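Local coordinates for phenylalanine ammonia-lyase (Rhodosporidium toruloides, PDB 1Y2M), which catalyses the non-oxidative deamination of L-phenylalanine and L-tyrosine to trans-cinnamic acid and p-coumaric acid, the commitment step of phenylpropanoid pathways, at residues Phe413-Val418 against Val502-Leu507; Thr643-Ala648 against Val675-Gly680. All blocks are in the same frame, centred on the assembly; numbering follows the deposited sequence.

Interaction 1: Phe413-Val418 against Val502-Leu507; sequences FQAAAV and VNSLAL
Gln414 meets Val502 to Ser504, and Ala415 meets Ser504 and Ala506, where two long helices of the PAL/histidase fold, 416-443 and 506-560, begin side by side; Ala415 and Leu505 are their N-caps. Gln414 also touches Ala211, which in the mature enzyme is cross-linked with Gly213 in the 5-imidazolinone group, so the helix N-termini could add positive potential there.

The polar link is the carboxamide of Gln414. With CG anti to the backbone N (chi1 -179°) and the chain bent at the next bond, the amide reaches across to the 502-504 backbone. Its NE2 donates to Val502 O at 3.0 Å, nearly straight at 162°. The acceptor lies in the amide plane of Gln414, but NE2 stands well above the carbonyl plane of Val502. NE2 is also hydrogen-bonded to Thr367 OG1 of the second subunit, so two partners grip one nitrogen and the contact continues into the subunit interface.

The apolar part is small and close. Ala506 CB approaches Ala415 CB at 3.8 Å and Val418 CB at 3.9 Å, so one methyl bridges Ala415 and Val418. The methylene of Ser504 lies against the Ala415-Ala416 peptide, CB being 3.3 Å from Ala415 C.

The hydroxyl of Ser504 ties its own segment to Ser210. Set between backbone N and carbonyl carbon (chi1 77°), OG bonds to Ser210 O, next to Ala211, and closes an ST turn by accepting the N-H of Ala506 at 3.1 Å.

Interaction 2: Thr643-Ala648 against Val675-Gly680; sequences TFWSAA and VKARRG
The last turn of helix 619-646 lays the indole of Trp645 against the loop that joins helices 662-672 and 681-684, with Arg679 stretched over one face. The arginine supplies a CH-pi contact: its CD sits 3.4 Å from the centroid of the five-membered ring of Trp645, almost on the ring normal. Extended from CG to NE, the chain carries the guanidinium past the pyrrole rim, its plane only 9° from that of the indole, with NE 3.2 Å from Trp645 CD1. Salt bridges from NE to Glu459 and from NH1 to Glu642 hold the guanidinium's rotation and probably offset its charge.

At the far end of the indole, CH2 meets Ala677 CB at 3.5 Å, while Ala677 O lies at the ring edge, 3.5 Å from CZ3. Phe644 backs the other face of the indole, its CD2 over the ring centre, and its own edge reaches Ala677 CB, 4.1 Å from CZ.

Helix 506-560 flanks both segments: its Gln533 and Asp536 touch Ala677, and Asp536 also touches Phe644. Arg678 turns away between this helix and helix 691-703, to pair with Glu136 of the third subunit.

Helix 506-560 relates the two: interaction 1 includes its N-terminal start, while interaction 2 packs on it further along, at Gln533 and Asp536. The two are on opposite sides of the chain's centre, about 52 Å apart between centres, and do not touch. Interaction 1 is a buried contact beside the segment that forms the 5-imidazolinone, made of small side chains and one amide hydrogen bond, and is continued by the second subunit. Interaction 2, partly buried, joins a helix end to a loop; it has no hydrogen bond between its segments and relies on a CH-pi contact and a guanidinium laid nearly parallel to an indole, with salt bridges to surrounding glutamates. Their buried areas are nonetheless similar, 260 and 253 Å².

Interaction 1: Phe413-Val418 against Val502-Leu507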
ATOM      1  N   PHE B 413      20.465  16.891   8.432  1.00  5.51           N
ATOM      2  CA  PHE B 413      20.157  15.624   9.047  1.00  8.02           C
ATOM      3  C   PHE B 413      18.855  14.981   8.514  1.00  8.17           C
ATOM      4  O   PHE B 413      18.513  13.889   8.929  1.00  7.56           O
ATOM      5  CB  PHE B 413      20.038  15.856  10.546  1.00  7.21           C
ATOM      6  CG  PHE B 413      19.170  17.051  10.889  1.00  7.07           C
ATOM      7  CD1 PHE B 413      17.786  17.040  10.709  1.00  7.13           C
ATOM      8  CD2 PHE B 413      19.735  18.227  11.300  1.00 11.13           C
ATOM      9  CE1 PHE B 413      17.004  18.124  10.999  1.00  9.76           C
ATOM     10  CE2 PHE B 413      18.954  19.312  11.581  1.00 12.53           C
ATOM     11  CZ  PHE B 413      17.594  19.269  11.427  1.00 10.32           C
ATOM     12  N   GLN B 414      18.108  15.701   7.649  1.00  6.47           N
ATOM     13  CA  GLN B 414      16.854  15.195   7.126  1.00  7.16           C
ATOM     14  C   GLN B 414      17.187  14.220   6.000  1.00  9.13           C
ATOM     15  O   GLN B 414      17.458  14.651   4.861  1.00 11.30           O
ATOM     16  CB  GLN B 414      16.005  16.369   6.641  1.00  7.82           C
ATOM     17  CG  GLN B 414      14.655  16.035   6.073  1.00  6.40           C
ATOM     18  CD  GLN B 414      13.709  15.530   7.143  1.00  8.41           C
ATOM     19  OE1 GLN B 414      13.687  14.344   7.449  1.00 10.16           O
ATOM     20  NE2 GLN B 414      12.899  16.434   7.686  1.00  8.24           N
ATOM     21  N   ALA B 415      17.055  12.952   6.302  1.00  8.40           N
ATOM     22  CA  ALA B 415      17.643  11.893   5.438  1.00  7.34           C
ATOM     23  C   ALA B 415      16.711  11.522   4.265  1.00 10.25           C
ATOM     24  O   ALA B 415      16.630  10.332   3.922  1.00  8.82           O
ATOM     25  CB  ALA B 415      18.037  10.651   6.216  1.00  9.97           C
ATOM     26  N   ALA B 416      16.019  12.501   3.672  1.00  8.96           N
ATOM     27  CA  ALA B 416      15.089  12.246   2.560  1.00  8.05           C
ATOM     28  C   ALA B 416      15.825  11.713   1.344  1.00  7.40           C
ATOM     29  O   ALA B 416      15.349  10.813   0.661  1.00  9.86           O
ATOM     30  CB  ALA B 416      14.289  13.460   2.239  1.00  8.11           C
ATOM     31  N   ALA B 417      17.049  12.151   1.134  1.00  8.65           N
ATOM     32  CA  ALA B 417      17.817  11.636  -0.027  1.00  7.97           C
ATOM     33  C   ALA B 417      18.002  10.129   0.156  1.00  9.79           C
ATOM     34  O   ALA B 417      17.827   9.370  -0.814  1.00  9.99           O
ATOM     35  CB  ALA B 417      19.133  12.307  -0.099  1.00 12.71           C
ATOM     36  N   VAL B 418      18.248   9.685   1.394  1.00  9.12           N
ATOM     37  CA  VAL B 418      18.483   8.248   1.666  1.00  9.66           C
ATOM     38  C   VAL B 418      17.172   7.489   1.528  1.00  8.07           C
ATOM     39  O   VAL B 418      17.131   6.406   0.916  1.00  9.86           O
ATOM     40  CB  VAL B 418      19.068   7.978   3.069  1.00 10.21           C
ATOM     41  CG1 VAL B 418      19.230   6.496   3.290  1.00  9.08           C
ATOM     42  CG2 VAL B 418      20.368   8.739   3.269  1.00 11.08           C
ATOM     43  N   VAL B 502       7.852  16.903   9.468  1.00  7.45           N
ATOM     44  CA  VAL B 502       8.341  16.081   8.368  1.00  9.65           C
ATOM     45  C   VAL B 502       9.591  15.367   8.867  1.00  9.92           C
ATOM     46  O   VAL B 502      10.490  15.975   9.454  1.00  8.63           O
ATOM     47  CB  VAL B 502       8.569  16.855   7.065  1.00  9.36           C
ATOM     48  CG1 VAL B 502       7.221  17.217   6.394  1.00  7.73           C
ATOM     49  CG2 VAL B 502       9.404  18.095   7.280  1.00 12.04           C
ATOM     50  N   ASN B 503       9.649  14.066   8.605  1.00  8.68           N
ATOM     51  CA  ASN B 503      10.793  13.220   8.984  1.00  6.27           C
ATOM     52  C   ASN B 503      10.918  12.138   7.912  1.00  7.21           C
ATOM     53  O   ASN B 503       9.901  11.692   7.390  1.00  6.95           O
ATOM     54  CB  ASN B 503      10.647  12.634  10.371  1.00  7.83           C
ATOM     55  CG  ASN B 503       9.270  12.042  10.597  1.00  6.07           C
ATOM     56  OD1 ASN B 503       9.040  10.874  10.307  1.00  7.92           O
ATOM     57  ND2 ASN B 503       8.391  12.831  11.188  1.00  9.04           N
ATOM     58  N   SER B 504      12.155  11.778   7.550  1.00  7.46           N
ATOM     59  CA  SER B 504      12.415  10.982   6.348  1.00  7.24           C
ATOM     60  C   SER B 504      12.015   9.501   6.421  1.00  7.87           C
ATOM     61  O   SER B 504      11.790   8.868   5.334  1.00  9.56           O
ATOM     62  CB  SER B 504      13.875  11.043   5.904  1.00  8.55           C
ATOM     63  OG  SER B 504      14.684  10.227   6.711  1.00  9.29           O
ATOM     64  N   LEU B 505      12.078   8.921   7.625  1.00  6.20           N
ATOM     65  CA  LEU B 505      11.842   7.480   7.816  1.00  6.57           C
ATOM     66  C   LEU B 505      12.842   6.608   7.008  1.00  5.99           C
ATOM     67  O   LEU B 505      12.573   5.419   6.703  1.00  9.17           O
ATOM     68  CB  LEU B 505      10.393   7.101   7.491  1.00  8.21           C
ATOM     69  CG  LEU B 505       9.331   7.877   8.249  1.00  6.49           C
ATOM     70  CD1 LEU B 505       7.974   7.449   7.694  1.00 10.50           C
ATOM     71  CD2 LEU B 505       9.520   7.561   9.742  1.00  7.64           C
ATOM     72  N   ALA B 506      14.042   7.154   6.761  1.00  7.83           N
ATOM     73  CA  ALA B 506      15.009   6.463   5.900  1.00  6.64           C
ATOM     74  C   ALA B 506      15.402   5.109   6.487  1.00  7.22           C
ATOM     75  O   ALA B 506      15.556   4.162   5.733  1.00  8.12           O
ATOM     76  CB  ALA B 506      16.242   7.300   5.678  1.00  9.23           C
ATOM     77  N   LEU B 507      15.666   5.029   7.800  1.00  8.67           N
ATOM     78  CA  LEU B 507      16.172   3.771   8.345  1.00  8.44           C
ATOM     79  C   LEU B 507      15.116   2.661   8.228  1.00  7.94           C
ATOM     80  O   LEU B 507      15.422   1.490   7.960  1.00  9.83           O
ATOM     81  CB  LEU B 507      16.669   3.905   9.792  1.00 10.50           C
ATOM     82  CG  LEU B 507      17.302   2.593  10.278  1.00 10.50           C
ATOM     83  CD1 LEU B 507      18.548   2.115   9.474  1.00 12.64           C
ATOM     84  CD2 LEU B 507      17.665   2.762  11.722  1.00 14.81           C
TER

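Interaction 2: Thr643-Ala648 against Val675-Gly680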
ATOM      1  N   THR B 643      24.164 -42.511 -19.297  1.00  8.65           N
ATOM      2  CA  THR B 643      25.437 -41.899 -19.644  1.00 10.98           C
ATOM      3  C   THR B 643      25.616 -40.593 -18.852  1.00 11.62           C
ATOM      4  O   THR B 643      26.692 -40.371 -18.277  1.00 11.60           O
ATOM      5  CB  THR B 643      25.530 -41.637 -21.121  1.00 11.48           C
ATOM      6  OG1 THR B 643      25.546 -42.881 -21.812  1.00 12.31           O
ATOM      7  CG2 THR B 643      26.770 -40.829 -21.456  1.00 12.14           C
ATOM      8  N   PHE B 644      24.579 -39.746 -18.784  1.00 10.10           N
ATOM      9  CA  PHE B 644      24.612 -38.554 -17.940  1.00 11.01           C
ATOM     10  C   PHE B 644      24.844 -38.860 -16.470  1.00 12.41           C
ATOM     11  O   PHE B 644      25.710 -38.267 -15.833  1.00 10.83           O
ATOM     12  CB  PHE B 644      23.270 -37.808 -18.072  1.00 12.91           C
ATOM     13  CG  PHE B 644      23.158 -36.565 -17.236  1.00 12.23           C
ATOM     14  CD1 PHE B 644      23.653 -35.362 -17.690  1.00 26.04           C
ATOM     15  CD2 PHE B 644      22.482 -36.586 -16.020  1.00 10.81           C
ATOM     16  CE1 PHE B 644      23.534 -34.203 -16.931  1.00 25.53           C
ATOM     17  CE2 PHE B 644      22.358 -35.435 -15.233  1.00 13.54           C
ATOM     18  CZ  PHE B 644      22.894 -34.245 -15.681  1.00 17.80           C
ATOM     19  N   TRP B 645      24.018 -39.725 -15.902  1.00  8.95           N
ATOM     20  CA  TRP B 645      24.027 -39.864 -14.434  1.00 10.18           C
ATOM     21  C   TRP B 645      25.198 -40.667 -13.904  1.00 12.27           C
ATOM     22  O   TRP B 645      25.525 -40.570 -12.717  1.00 15.20           O
ATOM     23  CB  TRP B 645      22.740 -40.496 -13.937  1.00 10.16           C
ATOM     24  CG  TRP B 645      21.567 -39.586 -14.072  1.00 10.50           C
ATOM     25  CD1 TRP B 645      20.548 -39.702 -14.969  1.00 12.29           C
ATOM     26  CD2 TRP B 645      21.293 -38.398 -13.304  1.00  9.28           C
ATOM     27  NE1 TRP B 645      19.676 -38.680 -14.808  1.00 11.46           N
ATOM     28  CE2 TRP B 645      20.096 -37.869 -13.783  1.00  9.47           C
ATOM     29  CE3 TRP B 645      21.938 -37.749 -12.235  1.00 10.04           C
ATOM     30  CZ2 TRP B 645      19.528 -36.718 -13.264  1.00 11.91           C
ATOM     31  CZ3 TRP B 645      21.369 -36.579 -11.734  1.00 10.51           C
ATOM     32  CH2 TRP B 645      20.165 -36.114 -12.206  1.00 10.62           C
ATOM     33  N   SER B 646      25.809 -41.489 -14.732  1.00 11.67           N
ATOM     34  CA  SER B 646      26.851 -42.367 -14.243  1.00 11.04           C
ATOM     35  C   SER B 646      28.234 -41.676 -14.232  1.00 12.97           C
ATOM     36  O   SER B 646      29.235 -42.209 -13.690  1.00 15.90           O
ATOM     37  CB  SER B 646      26.866 -43.664 -15.060  1.00 13.40           C
ATOM     38  OG  SER B 646      27.272 -43.391 -16.383  1.00 15.93           O
ATOM     39  N   ALA B 647      28.284 -40.496 -14.840  1.00 11.67           N
ATOM     40  CA  ALA B 647      29.505 -39.725 -14.927  1.00 13.84           C
ATOM     41  C   ALA B 647      29.409 -38.526 -14.008  1.00 12.97           C
ATOM     42  O   ALA B 647      28.344 -38.050 -13.705  1.00 12.27           O
ATOM     43  CB  ALA B 647      29.733 -39.266 -16.347  1.00 15.67           C
ATOM     44  N   ALA B 648      30.568 -37.995 -13.623  1.00 11.58           N
ATOM     45  CA  ALA B 648      30.593 -36.761 -12.825  1.00 14.14           C
ATOM     46  C   ALA B 648      29.966 -35.560 -13.541  1.00 13.18           C
ATOM     47  O   ALA B 648      29.920 -35.519 -14.771  1.00 12.50           O
ATOM     48  CB  ALA B 648      32.036 -36.421 -12.453  1.00 15.25           C
ATOM     49  N   VAL B 675      26.012 -28.330  -5.902  1.00  9.95           N
ATOM     50  CA  VAL B 675      24.579 -28.497  -6.128  1.00  9.33           C
ATOM     51  C   VAL B 675      24.382 -29.203  -7.464  1.00 11.36           C
ATOM     52  O   VAL B 675      24.606 -28.589  -8.503  1.00  9.59           O
ATOM     53  CB  VAL B 675      23.830 -27.144  -6.145  1.00 11.15           C
ATOM     54  CG1 VAL B 675      22.410 -27.363  -6.475  1.00  8.76           C
ATOM     55  CG2 VAL B 675      23.954 -26.447  -4.773  1.00 13.14           C
ATOM     56  N   LYS B 676      23.950 -30.466  -7.408  1.00 11.22           N
ATOM     57  CA  LYS B 676      23.910 -31.378  -8.543  1.00  8.34           C
ATOM     58  C   LYS B 676      22.479 -31.397  -9.115  1.00  8.91           C
ATOM     59  O   LYS B 676      21.476 -31.115  -8.435  1.00  9.67           O
ATOM     60  CB  LYS B 676      24.330 -32.791  -8.141  1.00 11.15           C
ATOM     61  CG  LYS B 676      25.753 -32.905  -7.553  1.00 11.22           C
ATOM     62  CD  LYS B 676      26.848 -32.161  -8.412  1.00  9.44           C
ATOM     63  CE  LYS B 676      28.335 -32.318  -8.015  1.00 17.94           C
ATOM     64  NZ  LYS B 676      28.592 -31.708  -6.742  1.00 36.39           N
ATOM     65  N   ALA B 677      22.382 -31.803 -10.366  1.00  8.67           N
ATOM     66  CA  ALA B 677      21.089 -32.229 -10.907  1.00 10.28           C
ATOM     67  C   ALA B 677      20.497 -33.320  -9.994  1.00 11.16           C
ATOM     68  O   ALA B 677      21.237 -34.062  -9.343  1.00 10.11           O
ATOM     69  CB  ALA B 677      21.261 -32.760 -12.282  1.00  9.87           C
ATOM     70  N   ARG B 678      19.173 -33.425  -9.985  1.00  9.85           N
ATOM     71  CA  ARG B 678      18.459 -34.338  -9.110  1.00  8.42           C
ATOM     72  C   ARG B 678      17.703 -35.364  -9.914  1.00  9.68           C
ATOM     73  O   ARG B 678      16.836 -35.025 -10.756  1.00  8.93           O
ATOM     74  CB  ARG B 678      17.457 -33.596  -8.238  1.00  6.64           C
ATOM     75  CG  ARG B 678      16.887 -34.471  -7.123  1.00  7.66           C
ATOM     76  CD  ARG B 678      15.772 -33.776  -6.356  1.00  9.78           C
ATOM     77  NE  ARG B 678      15.476 -34.532  -5.119  1.00  8.41           N
ATOM     78  CZ  ARG B 678      16.131 -34.390  -3.969  1.00 10.58           C
ATOM     79  NH1 ARG B 678      17.057 -33.465  -3.798  1.00  9.80           N
ATOM     80  NH2 ARG B 678      15.817 -35.175  -2.959  1.00  9.48           N
ATOM     81  N   ARG B 679      18.020 -36.618  -9.690  1.00 11.72           N
ATOM     82  CA  ARG B 679      17.410 -37.680 -10.495  1.00  9.55           C
ATOM     83  C   ARG B 679      16.060 -38.132 -10.023  1.00  8.31           C
ATOM     84  O   ARG B 679      15.243 -38.493 -10.836  1.00 10.19           O
ATOM     85  CB  ARG B 679      18.304 -38.906 -10.548  1.00 10.37           C
ATOM     86  CG  ARG B 679      17.898 -39.869 -11.628  1.00  8.46           C
ATOM     87  CD  ARG B 679      18.957 -40.868 -12.017  1.00  9.20           C
ATOM     88  NE  ARG B 679      18.616 -41.593 -13.239  1.00  8.62           N
ATOM     89  CZ  ARG B 679      19.313 -42.600 -13.755  1.00 11.49           C
ATOM     90  NH1 ARG B 679      20.466 -43.026 -13.197  1.00 10.57           N
ATOM     91  NH2 ARG B 679      18.877 -43.163 -14.885  1.00 14.48           N
ATOM     92  N   GLY B 680      15.805 -38.074  -8.701  1.00  9.19           N
ATOM     93  CA  GLY B 680      14.484 -38.373  -8.168  1.00 10.75           C
ATOM     94  C   GLY B 680      14.510 -39.440  -7.088  1.00 10.15           C
ATOM     95  O   GLY B 680      15.064 -40.529  -7.282  1.00 10.98           O
TER